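PDB 6LRF: Alr4995 protein from Nostoc sp., which acts as a bifunctional enzyme of arginine catabolism, combining arginine dihydrolase and ornithine cyclodeaminase activities. Local coordinates for residues S348-I351 with D352-A355; R302-D305 with M306-D309. All blocks are in the same frame, centred on the assembly; numbering follows the deposited sequence.

Contact 1 (S348-I351 with D352-A355)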
ATOM      1  N   SER B 348     -34.313  -3.708  12.557  1.00 19.59           N
ATOM      2  CA  SER B 348     -33.127  -4.375  13.093  1.00 21.90           C
ATOM      3  C   SER B 348     -31.972  -3.391  13.263  1.00 24.00           C
ATOM      4  O   SER B 348     -31.269  -3.420  14.265  1.00 26.10           O
ATOM      5  CB  SER B 348     -32.684  -5.532  12.192  1.00 25.37           C
ATOM      6  OG  SER B 348     -33.633  -6.582  12.227  1.00 29.42           O
ATOM      7  N   LEU B 349     -31.785  -2.509  12.293  1.00 22.93           N
ATOM      8  CA  LEU B 349     -30.730  -1.512  12.400  1.00 24.53           C
ATOM      9  C   LEU B 349     -31.059  -0.492  13.511  1.00 29.52           C
ATOM     10  O   LEU B 349     -30.198  -0.140  14.329  1.00 29.47           O
ATOM     11  CB  LEU B 349     -30.514  -0.827  11.045  1.00 26.89           C
ATOM     12  CG  LEU B 349     -30.017  -1.759   9.924  1.00 29.79           C
ATOM     13  CD1 LEU B 349     -30.186  -1.143   8.529  1.00 28.28           C
ATOM     14  CD2 LEU B 349     -28.557  -2.167  10.144  1.00 30.06           C
ATOM     15  N   LEU B 350     -32.312  -0.047  13.570  1.00 23.60           N
ATOM     16  CA  LEU B 350     -32.711   0.967  14.542  1.00 22.57           C
ATOM     17  C   LEU B 350     -32.681   0.461  15.988  1.00 27.92           C
ATOM     18  O   LEU B 350     -32.407   1.226  16.919  1.00 26.53           O
ATOM     19  CB  LEU B 350     -34.105   1.482  14.222  1.00 22.33           C
ATOM     20  CG  LEU B 350     -34.215   2.332  12.957  1.00 30.33           C
ATOM     21  CD1 LEU B 350     -35.653   2.826  12.753  1.00 26.92           C
ATOM     22  CD2 LEU B 350     -33.228   3.490  13.026  1.00 27.07           C
ATOM     23  N   ILE B 351     -32.988  -0.819  16.170  1.00 25.70           N
ATOM     24  CA  ILE B 351     -32.938  -1.442  17.488  1.00 27.22           C
ATOM     25  C   ILE B 351     -31.556  -1.232  18.135  1.00 29.50           C
ATOM     26  O   ILE B 351     -31.460  -0.878  19.313  1.00 29.62           O
ATOM     27  CB  ILE B 351     -33.286  -2.943  17.397  1.00 23.11           C
ATOM     28  CG1 ILE B 351     -34.800  -3.117  17.296  1.00 24.82           C
ATOM     29  CG2 ILE B 351     -32.792  -3.702  18.626  1.00 26.93           C
ATOM     30  CD1 ILE B 351     -35.228  -4.531  16.933  1.00 24.58           C
ATOM     31  N   ASP B 352     -30.497  -1.402  17.350  1.00 32.16           N
ATOM     32  CA  ASP B 352     -29.133  -1.161  17.825  1.00 34.35           C
ATOM     33  C   ASP B 352     -28.849   0.290  18.213  1.00 40.74           C
ATOM     34  O   ASP B 352     -28.021   0.560  19.082  1.00 43.73           O
ATOM     35  CB  ASP B 352     -28.138  -1.600  16.762  1.00 40.59           C
ATOM     36  CG  ASP B 352     -28.206  -3.084  16.500  1.00 45.16           C
ATOM     37  OD1 ASP B 352     -27.969  -3.496  15.344  1.00 53.19           O
ATOM     38  OD2 ASP B 352     -28.506  -3.835  17.462  1.00 47.38           O
ATOM     39  N   LEU B 353     -29.530   1.228  17.574  1.00 35.39           N
ATOM     40  CA  LEU B 353     -29.365   2.631  17.938  1.00 36.10           C
ATOM     41  C   LEU B 353     -30.198   2.984  19.162  1.00 38.83           C
ATOM     42  O   LEU B 353     -30.160   4.117  19.640  1.00 47.35           O
ATOM     43  CB  LEU B 353     -29.743   3.547  16.771  1.00 35.40           C
ATOM     44  CG  LEU B 353     -28.668   3.853  15.730  1.00 40.84           C
ATOM     45  CD1 LEU B 353     -28.015   2.583  15.247  1.00 37.91           C
ATOM     46  CD2 LEU B 353     -29.284   4.617  14.563  1.00 35.42           C
ATOM     47  N   GLY B 354     -30.961   2.023  19.668  1.00 34.56           N
ATOM     48  CA  GLY B 354     -31.773   2.271  20.842  1.00 34.33           C
ATOM     49  C   GLY B 354     -33.160   2.816  20.548  1.00 37.36           C
ATOM     50  O   GLY B 354     -33.813   3.361  21.441  1.00 42.66           O
ATOM     51  N   ALA B 355     -33.612   2.687  19.302  1.00 32.03           N
ATOM     52  CA  ALA B 355     -34.991   3.031  18.968  1.00 35.65           C
ATOM     53  C   ALA B 355     -35.928   2.104  19.737  1.00 35.46           C
ATOM     54  O   ALA B 355     -35.679   0.903  19.839  1.00 30.57           O
ATOM     55  CB  ALA B 355     -35.240   2.923  17.471  1.00 32.27           C
TER
HETATM   56  O   HOH W   1     -30.414  -5.646  15.725  1.00 37.36           O
HETATM   57  O   HOH W   2     -33.632  -0.567  21.079  1.00 28.34           O
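Ala-355 N donates to Leu-350 O over 3.0 Å at a fairly straight 157°, and this bond caps the C-terminal turn. Just inside it, Gly-354 N reaches Ile-351 O at 3.0 Å, from above the plane of that carbonyl. Leu-350 O also takes a weak bond from Leu-353 N. A water bridges the same turn, donating to Ile-351 O at 2.8 Å and to Ala-355 O at 2.8 Å. The pattern is a Schellman motif: Gly-354, at positive phi (89°), turns the chain out of the helix, and a beta carbon at these angles would collide with the carbonyl oxygen of Leu-353. With CG anti to its carbonyl carbon (chi1 -64°), Asp-352 lays OD1 3.5 Å from Ser-348 O, two acceptors that do not bond. A second water, 2.8 Å from Ser-348 O, donates weakly to OD2 of Asp-352, which also has a weak bond from Thr-384. With an alanine in place of Asp-352, this water would probably lose its carboxylate partner, and Thr-384 its weak bond. Ala-355 CB lies 3.7 Å from Leu-350 CB, and Leu-353 CD2 meets Leu-350 CD2 more loosely. Leu-353 CD1 approaches Leu-349 O at 3.6 Å.

Contact 2 (R302-D305 with M306-D309)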
ATOM      1  N   ARG B 302     -27.824   9.431  11.948  1.00 35.58           N
ATOM      2  CA  ARG B 302     -27.485   8.072  11.548  1.00 35.57           C
ATOM      3  C   ARG B 302     -28.731   7.199  11.371  1.00 28.04           C
ATOM      4  O   ARG B 302     -28.784   6.373  10.466  1.00 30.07           O
ATOM      5  CB  ARG B 302     -26.544   7.433  12.568  1.00 40.95           C
ATOM      6  CG  ARG B 302     -25.079   7.803  12.374  1.00 50.38           C
ATOM      7  CD  ARG B 302     -24.215   7.276  13.524  1.00 55.59           C
ATOM      8  NE  ARG B 302     -24.501   7.977  14.776  1.00 57.14           N
ATOM      9  CZ  ARG B 302     -23.868   7.761  15.927  1.00 61.53           C
ATOM     10  NH1 ARG B 302     -24.203   8.457  17.008  1.00 53.26           N
ATOM     11  NH2 ARG B 302     -22.902   6.852  16.000  1.00 71.16           N
ATOM     12  N   ALA B 303     -29.723   7.392  12.234  1.00 25.87           N
ATOM     13  CA  ALA B 303     -30.983   6.661  12.128  1.00 28.15           C
ATOM     14  C   ALA B 303     -31.692   6.972  10.810  1.00 30.05           C
ATOM     15  O   ALA B 303     -32.131   6.067  10.097  1.00 26.39           O
ATOM     16  CB  ALA B 303     -31.877   6.991  13.289  1.00 21.89           C
ATOM     17  N   LEU B 304     -31.771   8.254  10.474  1.00 27.81           N
ATOM     18  CA  LEU B 304     -32.414   8.671   9.231  1.00 25.11           C
ATOM     19  C   LEU B 304     -31.700   8.126   7.997  1.00 27.44           C
ATOM     20  O   LEU B 304     -32.343   7.685   7.042  1.00 27.97           O
ATOM     21  CB  LEU B 304     -32.506  10.198   9.178  1.00 24.57           C
ATOM     22  CG  LEU B 304     -33.245  10.744  10.398  1.00 27.78           C
ATOM     23  CD1 LEU B 304     -33.451  12.262  10.339  1.00 32.46           C
ATOM     24  CD2 LEU B 304     -34.574  10.015  10.617  1.00 30.03           C
ATOM     25  N   ASP B 305     -30.375   8.130   8.022  1.00 28.34           N
ATOM     26  CA  ASP B 305     -29.568   7.580   6.931  1.00 31.21           C
ATOM     27  C   ASP B 305     -29.809   6.104   6.669  1.00 29.44           C
ATOM     28  O   ASP B 305     -29.898   5.675   5.518  1.00 35.44           O
ATOM     29  CB  ASP B 305     -28.073   7.785   7.216  1.00 35.33           C
ATOM     30  CG  ASP B 305     -27.576   9.136   6.749  1.00 43.59           C
ATOM     31  OD1 ASP B 305     -28.330  10.125   6.890  1.00 46.13           O
ATOM     32  OD2 ASP B 305     -26.441   9.210   6.226  1.00 59.76           O
HETATM   33  N   MSE B 306     -29.876   5.324   7.736  1.00 28.42           N
HETATM   34  CA  MSE B 306     -30.154   3.902   7.612  1.00 33.21           C
HETATM   35  C   MSE B 306     -31.519   3.635   7.015  1.00 29.11           C
HETATM   36  O   MSE B 306     -31.657   2.767   6.176  1.00 29.39           O
HETATM   37  CB  MSE B 306     -30.075   3.214   8.968  1.00 32.86           C
HETATM   38  CG  MSE B 306     -28.669   2.925   9.410  1.00 45.78           C
HETATM   39 SE   MSE B 306     -28.634   2.444  11.306  1.00 86.57          SE
HETATM   40  CE  MSE B 306     -26.763   1.828  11.376  1.00 51.72           C
ATOM     41  N   ILE B 307     -32.526   4.346   7.504  1.00 27.65           N
ATOM     42  CA  ILE B 307     -33.878   4.214   6.993  1.00 27.29           C
ATOM     43  C   ILE B 307     -33.880   4.375   5.463  1.00 26.48           C
ATOM     44  O   ILE B 307     -34.262   3.455   4.733  1.00 25.82           O
ATOM     45  CB  ILE B 307     -34.818   5.249   7.661  1.00 26.75           C
ATOM     46  CG1 ILE B 307     -34.954   4.944   9.159  1.00 21.01           C
ATOM     47  CG2 ILE B 307     -36.171   5.263   6.970  1.00 23.47           C
ATOM     48  CD1 ILE B 307     -35.798   5.945   9.945  1.00 18.84           C
ATOM     49  N   VAL B 308     -33.380   5.506   4.970  1.00 25.79           N
ATOM     50  CA  VAL B 308     -33.398   5.777   3.525  1.00 23.48           C
ATOM     51  C   VAL B 308     -32.479   4.849   2.711  1.00 31.74           C
ATOM     52  O   VAL B 308     -32.839   4.409   1.604  1.00 27.99           O
ATOM     53  CB  VAL B 308     -33.021   7.250   3.230  1.00 25.24           C
ATOM     54  CG1 VAL B 308     -32.953   7.505   1.735  1.00 26.96           C
ATOM     55  CG2 VAL B 308     -34.015   8.178   3.880  1.00 23.60           C
ATOM     56  N   ASP B 309     -31.303   4.541   3.250  1.00 28.31           N
ATOM     57  CA  ASP B 309     -30.344   3.709   2.521  1.00 28.50           C
ATOM     58  C   ASP B 309     -30.838   2.283   2.330  1.00 27.72           C
ATOM     59  O   ASP B 309     -30.537   1.655   1.318  1.00 26.52           O
ATOM     60  CB  ASP B 309     -28.988   3.691   3.235  1.00 33.86           C
ATOM     61  CG  ASP B 309     -28.179   4.960   2.981  1.00 44.61           C
ATOM     62  OD1 ASP B 309     -28.725   5.909   2.373  1.00 47.67           O
ATOM     63  OD2 ASP B 309     -27.000   5.018   3.392  1.00 53.57           O
TER
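Met-306, a selenomethionine, opens the second turn by donating its N to Arg-302 O at 162°. Its CG, anti to the carbonyl carbon (chi1 -79°), lies beside the backbone N and therefore 3.6 Å from the same Arg-302 O. Ile-307 repeats the pattern one residue on: its N bonds to Ala-303 O over 3.1 Å, and CG1 presses on that oxygen at 3.2 Å. The CD1 tip meets CD2 of Leu-304 at 4.3 Å, an i to i+3 contact along helix 299-310. Val-308 N gives Leu-304 O a nearly straight bond, with CG2 lying 3.6 Å from the oxygen. Asp-309 N closes the run on Asp-305 O at 2.9 Å; the side chain, with CG beside its own backbone N (chi1 -78°), folds back over the acceptor, CG 3.1 Å from Asp-305 O. The four successive i to i+4 bonds thus define a regular alpha-helix whose apolar side chains pack on strand 313-320, on helix 340-352 and on the second subunit. OD2 of Asp-305 and OD2 of Asp-309 stand 5.1 Å apart, and Asp-305 also packs on Asp-296 of the second subunit; these acidic groups may raise one another's pKa, though solvent probably screens the exposed Asp-305 and Asp-309.

Contact 2 lies within helix 299-310 and contact 1 at the C-terminal end of helix 340-352; their centres are about 11 Å apart, and the two helices pack side by side. The small side chain of Ala-303 probably allows the close approach: Leu-353 CD2 comes to 3.6 Å from its CA, and Leu-350 CD2 to 3.8 Å from its CB. One turn further along, Met-306 SE sits 3.8 Å from Leu-349 CB. The cap of 352-355 thus supplies a packing residue as well as a turn. Strands 313-320 and 329-337 connect the helices, so the pairing joins successive parts of the LOR/SDH conserved region; it is structural packing, without a bound ligand in either contact.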